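Local coordinates for LPXTG-motif cell wall anchor domain protein (Mobiluncus mulieris, PDB 5U5O) that probably mediates adhesion as part of a giant cell-wall-anchored surface protein, this fragment comprising two Ig-like domains with intramolecular cross-links, at residues L14-V19 with T163-F168; K24-I29 with D100-R105; L50-V55 with D116-V121; V201-V206 with G221-D226. All coordinates share one frame; numbering follows the deposited sequence. Where two conformers were deposited one is given.

Contacts 1, 2 and 3 belong to the T-Q ester-bond domain, contact 4 to the DUF5979 domain. Contacts 1 and 3 share one mixed sheet, where strand 150-178 lies next to both 16-18 and 118-127. Contact 2 sits in another sheet of the first domain. These three are strand pairings held by backbone bonds, parallel in contact 1 and antiparallel in contacts 2 and 3. All four contacts are partly buried. Contacts 1 and 2 bury one face and leave a more polar, more exposed one; contact 3 buries side chains on both sides. Contact 4 has no ladder: a buried aspartate carboxylate accepts two backbone N-H groups of a loop, beside an exposed lysine. Contact 1 touches each of the others.

Contact 1 of 4, residues L14-V19 with T163-F168; sequences LKAFDV and TAEPQF
Ala16, Phe17 and Asp18 pair in parallel with Thr163, Ala164 and Glu165. The short strand axes come within 4.7 Å and diverge by 27°. Four backbone bonds alternate along the pair. Thr163 N donates to Lys15 O, Phe17 N to Thr163 O, and Glu165 N to Phe17 O, the last at 2.8 Å. The fourth runs from Val19 N to Glu165 O at 3.0 Å. Its donor stands 51° out of the carbonyl plane, unlike Thr163 N at Lys15 O, which lies in plane. A water adds a bridge at the other end, between Lys15 O and Thr163 OG1.

Phe17, Ala164 and Val19 share the buried face. The Phe17 ring lies beside the neighbouring strand because CG sits between the backbone N and the carbonyl carbon (chi1 64°). Ala164 CA stands over one ring face, 4.0 Å from the centroid, as a CH-pi contact. Ala164 CB touches Phe17 CZ at 3.5 Å and Val19 CB at 3.8 Å. On the other face, the end of the extended Glu165 chain lies against Ala16 CB, with OE2 at 3.5 Å.

Leu108 of helix 105-109 packs on Phe17 and Val19. The Phe17 ring also meets the Phe27 ring of strand 26-36. On its other side, strand 150-178 pairs with strand 118-127 through the backbones of Ala164 and Ile118.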
loop_
_atom_site.group_PDB
_atom_site.type_symbol
_atom_site.label_atom_id
_atom_site.label_comp_id
_atom_site.label_asym_id
_atom_site.label_seq_id
_atom_site.Cartn_x
_atom_site.Cartn_y
_atom_site.Cartn_z
ATOM N N LEU A 14 -12.362 -9.671 0.466
ATOM C CA LEU A 14 -12.273 -8.282 0.873
ATOM C C LEU A 14 -11.917 -7.393 -0.322
ATOM O O LEU A 14 -11.568 -7.880 -1.397
ATOM C CB LEU A 14 -11.253 -8.122 2.000
ATOM C CG LEU A 14 -11.540 -8.976 3.240
ATOM C CD1 LEU A 14 -10.372 -8.880 4.208
ATOM C CD2 LEU A 14 -12.830 -8.556 3.918
ATOM N N LYS A 15 -11.987 -6.087 -0.110
ATOM C CA LYS A 15 -11.639 -5.098 -1.128
ATOM C C LYS A 15 -10.205 -4.565 -1.003
ATOM O O LYS A 15 -9.760 -3.779 -1.836
ATOM C CB LYS A 15 -12.644 -3.940 -1.063
ATOM C CG LYS A 15 -14.093 -4.350 -1.339
ATOM C CD LYS A 15 -14.308 -4.919 -2.735
ATOM C CE LYS A 15 -13.746 -4.006 -3.809
ATOM N NZ LYS A 15 -14.149 -4.377 -5.194
ATOM N N ALA A 16 -9.483 -5.003 0.028
ATOM C CA ALA A 16 -8.085 -4.620 0.248
ATOM C C ALA A 16 -7.273 -5.774 0.796
ATOM O O ALA A 16 -7.813 -6.715 1.372
ATOM C CB ALA A 16 -8.004 -3.445 1.198
ATOM N N PHE A 17 -5.959 -5.669 0.619
ATOM C CA PHE A 17 -5.022 -6.641 1.157
ATOM C C PHE A 17 -3.753 -5.935 1.582
ATOM O O PHE A 17 -3.498 -4.793 1.189
ATOM C CB PHE A 17 -4.717 -7.751 0.152
ATOM C CG PHE A 17 -4.021 -7.285 -1.099
ATOM C CD1 PHE A 17 -4.726 -6.867 -2.200
ATOM C CD2 PHE A 17 -2.648 -7.289 -1.179
ATOM C CE1 PHE A 17 -4.057 -6.460 -3.345
ATOM C CE2 PHE A 17 -1.974 -6.882 -2.307
ATOM C CZ PHE A 17 -2.680 -6.470 -3.404
ATOM N N ASP A 18 -2.979 -6.648 2.397
ATOM C CA ASP A 18 -1.744 -6.130 2.980
ATOM C C ASP A 18 -0.574 -6.407 2.030
ATOM O O ASP A 18 -0.012 -7.513 2.023
ATOM C CB ASP A 18 -1.500 -6.772 4.355
ATOM C CG ASP A 18 -0.169 -6.361 4.989
ATOM O OD1 ASP A 18 0.586 -5.570 4.381
ATOM O OD2 ASP A 18 0.120 -6.850 6.097
ATOM N N VAL A 19 -0.156 -5.375 1.308
ATOM C CA VAL A 19 0.863 -5.492 0.265
ATOM C C VAL A 19 2.284 -5.538 0.829
ATOM O O VAL A 19 3.225 -5.868 0.108
ATOM C CB VAL A 19 0.728 -4.356 -0.789
ATOM C CG1 VAL A 19 1.253 -3.011 -0.278
ATOM C CG2 VAL A 19 1.404 -4.738 -2.100
ATOM N N THR A 163 -7.588 -2.389 -3.260
ATOM C CA THR A 163 -6.539 -1.558 -2.664
ATOM C C THR A 163 -5.449 -2.423 -2.059
ATOM O O THR A 163 -5.724 -3.225 -1.184
ATOM C CB THR A 163 -7.106 -0.624 -1.591
ATOM O OG1 THR A 163 -8.201 0.081 -2.145
ATOM C CG2 THR A 163 -6.077 0.397 -1.159
ATOM N N ALA A 164 -4.234 -2.239 -2.558
ATOM C CA ALA A 164 -3.044 -2.846 -1.979
ATOM C C ALA A 164 -2.524 -1.890 -0.901
ATOM O O ALA A 164 -1.969 -0.831 -1.228
ATOM C CB ALA A 164 -2.018 -3.060 -3.075
ATOM N N GLU A 165 -2.758 -2.255 0.368
ATOM C CA GLU A 165 -2.526 -1.375 1.516
ATOM C C GLU A 165 -1.210 -1.708 2.202
ATOM O O GLU A 165 -1.031 -2.830 2.698
ATOM C CB GLU A 165 -3.634 -1.526 2.557
ATOM C CG GLU A 165 -4.998 -1.090 2.069
ATOM C CD GLU A 165 -6.073 -1.191 3.133
ATOM O OE1 GLU A 165 -5.924 -1.954 4.109
ATOM O OE2 GLU A 165 -7.100 -0.513 2.960
ATOM N N PRO A 166 -0.274 -0.742 2.267
ATOM C CA PRO A 166 0.924 -1.002 3.075
ATOM C C PRO A 166 0.632 -0.847 4.561
ATOM O O PRO A 166 -0.274 -0.113 4.946
ATOM C CB PRO A 166 1.887 0.089 2.623
ATOM C CG PRO A 166 0.994 1.214 2.242
ATOM C CD PRO A 166 -0.243 0.600 1.648
ATOM N N GLN A 167 1.423 -1.533 5.383
ATOM C CA GLN A 167 1.441 -1.285 6.823
ATOM C C GLN A 167 2.551 -0.284 7.122
ATOM O O GLN A 167 3.374 0.024 6.257
ATOM C CB GLN A 167 1.647 -2.581 7.621
ATOM C CG GLN A 167 0.775 -3.752 7.185
ATOM C CD GLN A 167 -0.684 -3.383 6.986
ATOM O OE1 GLN A 167 -1.256 -3.610 5.914
ATOM N NE2 GLN A 167 -1.293 -2.806 8.011
ATOM N N PHE A 168 2.544 0.236 8.345
ATOM C CA PHE A 168 3.473 1.287 8.755
ATOM C C PHE A 168 4.123 0.969 10.090
ATOM O O PHE A 168 3.577 0.239 10.922
ATOM C CB PHE A 168 2.762 2.645 8.840
ATOM C CG PHE A 168 2.186 3.089 7.524
ATOM C CD1 PHE A 168 2.978 3.784 6.616
ATOM C CD2 PHE A 168 0.890 2.760 7.163
ATOM C CE1 PHE A 168 2.492 4.155 5.382
ATOM C CE2 PHE A 168 0.386 3.144 5.935
ATOM C CZ PHE A 168 1.194 3.840 5.042
HETATM O O HOH W 1 -10.578 -1.080 -1.528
#

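Contact 2 of 4, residues K24-I29 with D100-R105; sequences KDAFTI and DLTVKR
Ile29 N donates to Leu101 O at 2.7 Å, the shortest polar bond between the segments. Leu101 N returns a bond to Ile29 O. The pair Phe27 and Val103 repeats this exchange, with Phe27 N to Val103 O at 2.8 Å. These are the hydrogen-bonded pairs of an antiparallel ladder. Ala26 with Lys104 and Thr28 with Thr102 are the non-hydrogen-bonded pairs. Between the last two, the hydroxyls Thr28 OG1 and Thr102 OG1 are hydrogen-bonded at 3.2 Å. Thr28 CG2 also rests against the Asp100 carboxylate, 3.7 Å from CG.

Phe27, Ile29, Leu101 and Val103 point into the domain. Ile29 CD1 meets Val103 CG1 at 3.9 Å, and both side chains pack on Leu50 of strand 43-52.

Arg105 closes the end of the ladder. Its backbone N donates to Asp25 O. With CG anti to the backbone N (chi1 -164°) and the chain bent further out, NE reaches Lys24 O at 2.9 Å. That bond is bent (132° at the hydrogen), although the oxygen lies near the guanidinium plane. NH2 binds Val19 O. On the way, Arg105 CD passes the edge of the Phe27 ring, 3.7 Å from CE2.

Arg105 thus ties the approach to strand 26-36 and the end of segment 14-19 to the end of strand 94-104. The positive charge of its guanidinium would probably favour the bonds to Lys24 O and Val19 O.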
loop_
_atom_site.group_PDB
_atom_site.type_symbol
_atom_site.label_atom_id
_atom_site.label_comp_id
_atom_site.label_asym_id
_atom_site.label_seq_id
_atom_site.Cartn_x
_atom_site.Cartn_y
_atom_site.Cartn_z
ATOM N N LYS A 24 3.727 -13.371 2.030
ATOM C CA LYS A 24 3.070 -13.579 0.742
ATOM C C LYS A 24 4.002 -13.164 -0.391
ATOM O O LYS A 24 4.533 -12.053 -0.375
ATOM C CB LYS A 24 1.782 -12.760 0.688
ATOM C CG LYS A 24 0.699 -13.271 1.633
ATOM C CD LYS A 24 -0.171 -14.344 0.976
ATOM C CE LYS A 24 -1.375 -13.725 0.283
ATOM N NZ LYS A 24 -2.017 -14.524 -0.805
ATOM N N ASP A 25 4.208 -14.049 -1.364
ATOM C CA ASP A 25 4.908 -13.672 -2.610
ATOM C C ASP A 25 3.989 -13.256 -3.765
ATOM O O ASP A 25 4.467 -12.683 -4.743
ATOM C CB ASP A 25 5.895 -14.770 -3.047
ATOM C CG ASP A 25 5.204 -16.037 -3.534
ATOM O OD1 ASP A 25 4.036 -16.279 -3.158
ATOM O OD2 ASP A 25 5.848 -16.804 -4.282
ATOM N N ALA A 26 2.693 -13.554 -3.653
ATOM C CA ALA A 26 1.706 -13.200 -4.673
ATOM C C ALA A 26 0.352 -13.066 -4.035
ATOM O O ALA A 26 0.111 -13.580 -2.944
ATOM C CB ALA A 26 1.658 -14.269 -5.752
ATOM N N PHE A 27 -0.536 -12.381 -4.743
ATOM C CA PHE A 27 -1.910 -12.227 -4.319
ATOM C C PHE A 27 -2.820 -12.580 -5.471
ATOM O O PHE A 27 -2.483 -12.333 -6.623
ATOM C CB PHE A 27 -2.191 -10.793 -3.912
ATOM C CG PHE A 27 -1.448 -10.387 -2.689
ATOM C CD1 PHE A 27 -1.978 -10.634 -1.424
ATOM C CD2 PHE A 27 -0.222 -9.780 -2.797
ATOM C CE1 PHE A 27 -1.291 -10.267 -0.282
ATOM C CE2 PHE A 27 0.480 -9.414 -1.658
ATOM C CZ PHE A 27 -0.062 -9.656 -0.400
ATOM N N THR A 28 -3.951 -13.183 -5.138
ATOM C CA THR A 28 -4.915 -13.585 -6.140
ATOM C C THR A 28 -6.150 -12.716 -6.017
ATOM O O THR A 28 -6.819 -12.704 -4.977
ATOM C CB THR A 28 -5.318 -15.051 -5.991
ATOM O OG1 THR A 28 -4.163 -15.870 -6.197
ATOM C CG2 THR A 28 -6.379 -15.431 -7.029
ATOM N N ILE A 29 -6.421 -11.971 -7.087
ATOM C CA ILE A 29 -7.657 -11.208 -7.230
ATOM C C ILE A 29 -8.703 -12.157 -7.841
ATOM O O ILE A 29 -8.500 -12.688 -8.945
ATOM C CB ILE A 29 -7.432 -9.938 -8.067
ATOM C CG1 ILE A 29 -6.640 -8.870 -7.297
ATOM C CG2 ILE A 29 -8.771 -9.313 -8.454
ATOM C CD1 ILE A 29 -5.219 -9.230 -6.905
ATOM N N ASP A 100 -9.345 -15.963 -11.998
ATOM C CA ASP A 100 -8.329 -15.480 -11.072
ATOM C C ASP A 100 -7.295 -14.626 -11.779
ATOM O O ASP A 100 -6.862 -14.950 -12.884
ATOM C CB ASP A 100 -7.604 -16.660 -10.431
ATOM C CG ASP A 100 -8.439 -17.388 -9.393
ATOM O OD1 ASP A 100 -9.457 -16.868 -8.891
ATOM O OD2 ASP A 100 -7.971 -18.480 -8.976
ATOM N N LEU A 101 -6.893 -13.537 -11.125
ATOM C CA LEU A 101 -5.817 -12.667 -11.598
ATOM C C LEU A 101 -4.754 -12.600 -10.495
ATOM O O LEU A 101 -4.992 -12.017 -9.432
ATOM C CB LEU A 101 -6.364 -11.269 -11.917
ATOM C CG LEU A 101 -7.316 -11.195 -13.118
ATOM C CD1 LEU A 101 -8.056 -9.867 -13.128
ATOM C CD2 LEU A 101 -6.546 -11.388 -14.415
ATOM N N THR A 102 -3.603 -13.214 -10.749
ATOM C CA THR A 102 -2.574 -13.363 -9.733
ATOM C C THR A 102 -1.429 -12.415 -10.016
ATOM O O THR A 102 -0.858 -12.407 -11.103
ATOM C CB THR A 102 -2.139 -14.830 -9.648
ATOM O OG1 THR A 102 -3.270 -15.606 -9.230
ATOM C CG2 THR A 102 -1.024 -15.022 -8.649
ATOM N N VAL A 103 -1.097 -11.610 -9.011
ATOM C CA VAL A 103 -0.037 -10.616 -9.111
ATOM C C VAL A 103 1.065 -10.923 -8.099
ATOM O O VAL A 103 0.798 -11.210 -6.925
ATOM C CB VAL A 103 -0.597 -9.171 -8.960
ATOM C CG1 VAL A 103 -1.389 -8.983 -7.675
ATOM C CG2 VAL A 103 0.501 -8.133 -9.098
ATOM N N LYS A 104 2.306 -10.864 -8.573
ATOM C CA LYS A 104 3.467 -11.034 -7.712
ATOM C C LYS A 104 3.618 -9.807 -6.826
ATOM O O LYS A 104 3.532 -8.683 -7.307
ATOM C CB LYS A 104 4.737 -11.234 -8.540
ATOM C CG LYS A 104 4.748 -12.530 -9.338
ATOM C CD LYS A 104 6.068 -12.737 -10.072
ATOM C CE LYS A 104 6.289 -11.679 -11.145
ATOM N NZ LYS A 104 7.382 -12.029 -12.090
ATOM N N ARG A 105 3.862 -10.024 -5.537
ATOM C CA ARG A 105 4.007 -8.912 -4.596
ATOM C C ARG A 105 5.088 -7.932 -5.047
ATOM O O ARG A 105 4.906 -6.721 -4.924
ATOM C CB ARG A 105 4.287 -9.406 -3.175
ATOM C CG ARG A 105 4.071 -8.339 -2.106
ATOM C CD ARG A 105 4.028 -8.949 -0.710
ATOM N NE ARG A 105 5.364 -9.266 -0.223
ATOM C CZ ARG A 105 6.241 -8.379 0.245
ATOM N NH1 ARG A 105 7.431 -8.798 0.654
ATOM N NH2 ARG A 105 5.955 -7.079 0.309
#

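Contact 3 of 4, residues L50-V55 with D116-V121; sequences LYEQSV and DDIALV
Tyr51 turns the edge of its ring to Val121, whose carbonyl O lies near the ring plane. The same oxygen accepts Tyr51 N at 3.0 Å. The Tyr51 ring also packs edge-to-face with Tyr123, further along the same strand as Val121. A second flat group is the Glu52 carboxylate. Ser54 OG donates to its OE1 on the syn side at 2.6 Å. Ser54 N meets OE2 from above the carboxylate plane. A water that donates to OE2 accepts from Ala119 N, and so ties this group to the opposite strand. The three bonds hold the carboxylate over the turn. The bend at chi2 (-83°) brings it back there.

Strands 43-52 and 118-127 are antiparallel neighbours in the mixed sheet of this Ig-like domain. Tyr51 and Val121 form the hydrogen-bonded pair, with Val121 N to Tyr51 O at 2.9 Å. Glu52 and Leu120 are the next, non-hydrogen-bonded pair. The pairing ends as Gln53 N donates to Ala119 O at 2.8 Å, tilted 34° from the carbonyl plane. There the chain turns into a short 3-10 segment, and Val55 N returns to Glu52 O.

Tyr51 and Val121 share a face, while the Glu52 and Leu120 side chains diverge. Leu50 CD1 touches Leu120 CB at 4.1 Å. Glu52 CG touches Ile118 CG2 at 3.8 Å, the two chains crossing at about a right angle. Gln53 lies extended alongside Ala119. Gln53 OE1 is 3.7 Å from Ala119 CB, and its NE2 bonds to Pro155 O of strand 150-178.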
loop_
_atom_site.group_PDB
_atom_site.type_symbol
_atom_site.label_atom_id
_atom_site.label_comp_id
_atom_site.label_asym_id
_atom_site.label_seq_id
_atom_site.Cartn_x
_atom_site.Cartn_y
_atom_site.Cartn_z
ATOM N N LEU A 50 -5.566 -6.975 -14.771
ATOM C CA LEU A 50 -5.372 -6.200 -13.559
ATOM C C LEU A 50 -4.353 -5.100 -13.815
ATOM O O LEU A 50 -3.260 -5.372 -14.328
ATOM C CB LEU A 50 -4.840 -7.119 -12.444
ATOM C CG LEU A 50 -4.731 -6.477 -11.071
ATOM C CD1 LEU A 50 -6.085 -6.150 -10.480
ATOM C CD2 LEU A 50 -3.960 -7.420 -10.151
ATOM N N TYR A 51 -4.701 -3.873 -13.427
ATOM C CA TYR A 51 -3.840 -2.709 -13.602
ATOM C C TYR A 51 -3.753 -1.892 -12.329
ATOM O O TYR A 51 -4.698 -1.863 -11.545
ATOM C CB TYR A 51 -4.446 -1.770 -14.643
ATOM C CG TYR A 51 -4.532 -2.293 -16.046
ATOM C CD1 TYR A 51 -3.427 -2.266 -16.883
ATOM C CD2 TYR A 51 -5.756 -2.744 -16.573
ATOM C CE1 TYR A 51 -3.509 -2.706 -18.192
ATOM C CE2 TYR A 51 -5.845 -3.189 -17.884
ATOM C CZ TYR A 51 -4.718 -3.169 -18.684
ATOM O OH TYR A 51 -4.747 -3.604 -19.975
ATOM N N GLU A 52 -2.632 -1.203 -12.144
ATOM C CA GLU A 52 -2.598 -0.065 -11.234
ATOM C C GLU A 52 -3.418 1.056 -11.906
ATOM O O GLU A 52 -3.345 1.253 -13.135
ATOM C CB GLU A 52 -1.151 0.344 -10.901
ATOM C CG GLU A 52 -1.032 1.487 -9.901
ATOM C CD GLU A 52 -1.177 2.861 -10.528
ATOM O OE1 GLU A 52 -0.664 3.076 -11.646
ATOM O OE2 GLU A 52 -1.825 3.728 -9.910
ATOM N N GLN A 53 -4.220 1.755 -11.099
ATOM C CA GLN A 53 -5.271 2.645 -11.607
ATOM C C GLN A 53 -4.774 3.756 -12.532
ATOM O O GLN A 53 -5.411 4.030 -13.547
ATOM C CB GLN A 53 -6.076 3.247 -10.456
ATOM C CG GLN A 53 -7.296 4.046 -10.903
ATOM C CD GLN A 53 -7.978 4.749 -9.749
ATOM O OE1 GLN A 53 -7.315 5.307 -8.872
ATOM N NE2 GLN A 53 -9.311 4.743 -9.748
ATOM N N SER A 54 -3.654 4.390 -12.180
ATOM C CA SER A 54 -3.123 5.499 -13.007
ATOM C C SER A 54 -2.728 5.112 -14.440
ATOM O O SER A 54 -2.723 5.974 -15.326
ATOM C CB SER A 54 -1.933 6.190 -12.318
ATOM O OG SER A 54 -0.702 5.533 -12.581
ATOM N N VAL A 55 -2.411 3.835 -14.666
ATOM C CA VAL A 55 -2.092 3.321 -16.014
ATOM C C VAL A 55 -3.132 2.307 -16.533
ATOM O O VAL A 55 -2.840 1.495 -17.422
ATOM C CB VAL A 55 -0.654 2.736 -16.073
ATOM C CG1 VAL A 55 0.369 3.836 -15.824
ATOM C CG2 VAL A 55 -0.454 1.587 -15.086
ATOM N N ASP A 116 2.276 4.588 0.224
ATOM C CA ASP A 116 0.833 4.855 0.140
ATOM C C ASP A 116 0.104 3.635 -0.385
ATOM O O ASP A 116 0.703 2.770 -1.009
ATOM C CB ASP A 116 0.552 6.024 -0.823
ATOM C CG ASP A 116 1.065 7.357 -0.318
ATOM O OD1 ASP A 116 0.539 7.852 0.707
ATOM O OD2 ASP A 116 1.970 7.927 -0.972
ATOM N N ASP A 117 -1.199 3.585 -0.132
ATOM C CA ASP A 117 -2.092 2.635 -0.795
ATOM C C ASP A 117 -1.846 2.647 -2.302
ATOM O O ASP A 117 -1.663 3.719 -2.901
ATOM C CB ASP A 117 -3.557 3.010 -0.542
ATOM C CG ASP A 117 -4.026 2.718 0.882
ATOM O OD1 ASP A 117 -3.328 2.012 1.635
ATOM O OD2 ASP A 117 -5.119 3.211 1.237
ATOM N N ILE A 118 -1.842 1.463 -2.912
ATOM C CA ILE A 118 -1.762 1.346 -4.365
ATOM C C ILE A 118 -3.157 0.942 -4.856
ATOM O O ILE A 118 -3.692 -0.081 -4.429
ATOM C CB ILE A 118 -0.721 0.303 -4.820
ATOM C CG1 ILE A 118 0.668 0.681 -4.297
ATOM C CG2 ILE A 118 -0.699 0.186 -6.350
ATOM C CD1 ILE A 118 1.637 -0.487 -4.239
ATOM N N ALA A 119 -3.751 1.784 -5.699
ATOM C CA ALA A 119 -5.069 1.503 -6.267
ATOM C C ALA A 119 -4.955 0.586 -7.475
ATOM O O ALA A 119 -4.226 0.884 -8.438
ATOM C CB ALA A 119 -5.787 2.788 -6.662
ATOM N N LEU A 120 -5.694 -0.519 -7.424
ATOM C CA LEU A 120 -5.793 -1.452 -8.550
ATOM C C LEU A 120 -7.204 -1.518 -9.124
ATOM O O LEU A 120 -8.178 -1.274 -8.424
ATOM C CB LEU A 120 -5.387 -2.856 -8.105
ATOM C CG LEU A 120 -4.051 -2.966 -7.373
ATOM C CD1 LEU A 120 -3.780 -4.403 -6.945
ATOM C CD2 LEU A 120 -2.900 -2.479 -8.237
ATOM N N VAL A 121 -7.296 -1.964 -10.366
ATOM C CA VAL A 121 -8.600 -2.113 -11.005
ATOM C C VAL A 121 -8.543 -3.229 -12.043
ATOM O O VAL A 121 -7.547 -3.383 -12.741
ATOM C CB VAL A 121 -9.095 -0.757 -11.587
ATOM C CG1 VAL A 121 -8.169 -0.286 -12.703
ATOM C CG2 VAL A 121 -10.554 -0.836 -12.037
HETATM O O HOH W 2 -2.315 3.760 -7.145
#

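Contact 4 of 4, residues V201-V206 with G221-D226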
loop_
_atom_site.group_PDB
_atom_site.type_symbol
_atom_site.label_atom_id
_atom_site.label_comp_id
_atom_site.label_asym_id
_atom_site.label_seq_id
_atom_site.Cartn_x
_atom_site.Cartn_y
_atom_site.Cartn_z
ATOM N N VAL A 201 12.602 10.018 5.273
ATOM C CA VAL A 201 12.850 10.423 3.884
ATOM C C VAL A 201 11.742 9.964 2.928
ATOM O O VAL A 201 11.209 10.787 2.179
ATOM C CB VAL A 201 14.273 10.078 3.369
ATOM C CG1 VAL A 201 14.476 8.588 3.204
ATOM C CG2 VAL A 201 14.565 10.790 2.044
ATOM N N GLN A 202 11.326 8.700 2.980
ATOM C CA GLN A 202 10.234 8.184 2.107
ATOM C C GLN A 202 8.886 8.722 2.558
ATOM O O GLN A 202 8.046 9.062 1.703
ATOM C CB GLN A 202 10.225 6.648 2.086
ATOM C CG GLN A 202 11.535 6.025 1.602
ATOM C CD GLN A 202 11.823 6.332 0.146
ATOM O OE1 GLN A 202 10.904 6.604 -0.617
ATOM N NE2 GLN A 202 13.086 6.292 -0.237
ATOM N N LYS A 203 8.635 8.848 3.851
ATOM C CA LYS A 203 7.414 9.506 4.333
ATOM C C LYS A 203 7.343 10.957 3.858
ATOM O O LYS A 203 6.255 11.480 3.584
ATOM C CB LYS A 203 7.313 9.473 5.871
ATOM C CG LYS A 203 5.885 9.727 6.351
ATOM C CD LYS A 203 5.727 9.798 7.862
ATOM C CE LYS A 203 4.304 10.222 8.212
ATOM N NZ LYS A 203 4.038 10.293 9.664
ATOM N N GLY A 204 8.494 11.599 3.711
ATOM C CA GLY A 204 8.568 12.999 3.386
ATOM C C GLY A 204 8.170 13.899 4.525
ATOM O O GLY A 204 7.645 14.978 4.287
ATOM N N SER A 205 8.459 13.475 5.761
ATOM C CA SER A 205 7.959 14.164 6.938
ATOM C C SER A 205 9.063 14.908 7.663
ATOM O O SER A 205 10.239 14.480 7.625
ATOM C CB SER A 205 7.298 13.180 7.890
ATOM O OG SER A 205 8.199 12.144 8.244
ATOM N N VAL A 206 8.662 15.974 8.344
ATOM C CA VAL A 206 9.494 16.743 9.268
ATOM C C VAL A 206 8.647 17.006 10.499
ATOM O O VAL A 206 7.610 17.692 10.409
ATOM C CB VAL A 206 9.976 18.080 8.662
ATOM C CG1 VAL A 206 10.893 18.813 9.638
ATOM C CG2 VAL A 206 10.716 17.827 7.355
ATOM N N GLY A 221 3.045 6.164 11.496
ATOM C CA GLY A 221 2.794 6.145 10.044
ATOM C C GLY A 221 4.026 6.225 9.163
ATOM O O GLY A 221 4.005 6.831 8.084
ATOM N N ILE A 222 5.110 5.607 9.631
ATOM C CA ILE A 222 6.361 5.620 8.890
ATOM C C ILE A 222 6.373 4.408 7.942
ATOM O O ILE A 222 6.225 3.271 8.410
ATOM C CB ILE A 222 7.589 5.593 9.829
ATOM C CG1 ILE A 222 7.520 6.804 10.776
ATOM C CG2 ILE A 222 8.844 5.635 8.985
ATOM C CD1 ILE A 222 8.595 6.816 11.860
ATOM N N PRO A 223 6.592 4.630 6.624
ATOM C CA PRO A 223 6.691 3.511 5.683
ATOM C C PRO A 223 7.745 2.478 6.126
ATOM O O PRO A 223 8.817 2.838 6.600
ATOM C CB PRO A 223 7.118 4.195 4.384
ATOM C CG PRO A 223 6.544 5.564 4.478
ATOM C CD PRO A 223 6.702 5.924 5.935
ATOM N N LEU A 224 7.426 1.205 5.966
ATOM C CA LEU A 224 8.328 0.127 6.316
ATOM C C LEU A 224 9.562 0.157 5.418
ATOM O O LEU A 224 9.478 0.188 4.193
ATOM C CB LEU A 224 7.592 -1.193 6.224
ATOM C CG LEU A 224 6.482 -1.358 7.272
ATOM C CD1 LEU A 224 5.695 -2.627 6.982
ATOM C CD2 LEU A 224 7.027 -1.372 8.699
ATOM N N GLY A 225 10.723 0.198 6.068
ATOM C CA GLY A 225 11.996 0.377 5.393
ATOM C C GLY A 225 12.492 1.791 5.252
ATOM O O GLY A 225 13.514 2.018 4.604
ATOM N N ASP A 226 11.778 2.757 5.838
ATOM C CA ASP A 226 12.179 4.140 5.720
ATOM C C ASP A 226 13.454 4.392 6.530
ATOM O O ASP A 226 13.818 3.644 7.477
ATOM C CB ASP A 226 11.063 5.083 6.196
ATOM C CG ASP A 226 11.071 6.412 5.484
ATOM O OD1 ASP A 226 12.056 6.736 4.760
ATOM O OD2 ASP A 226 10.059 7.149 5.626
#
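Asp226 holds the tight part of this contact by receiving two successive backbone amides. Gln202 N donates to OD1 at 2.7 Å, and Lys203 N donates to OD2 at 2.8 Å. Both arrive on the syn side of the carboxylate, 18° and 26° out of its plane. The group is thus fixed in rotation, and the N-H groups would stabilise a negative charge on this buried carboxylate. Gln202 CB packs on it too, 3.2 Å from OD1.

Segment 221-226 contains a type II turn, Pro223 to Asp226, closed by Asp226 N to Pro223 O. A G1 bulge at Gly221 and Ile222, facing Gly169, precedes the turn. Another at Gly225 and Asp226, facing Ile269, overlaps its end. Gly204 and Ser205 make a third bulge, facing Cys200, whose disulfide partner is Cys228. Asp226 also touches Cys200.

The outer side is looser. The Lys203 chain runs extended past Pro223, with CB 3.6 Å from Pro223 CD, and then along the Gly221 carbonyl, with CE 3.4 Å from its O. Its NZ goes on to Glu220 O. Lys203 itself is exposed to solvent, while Pro223 beneath is buried and touches Val113 from the other domain.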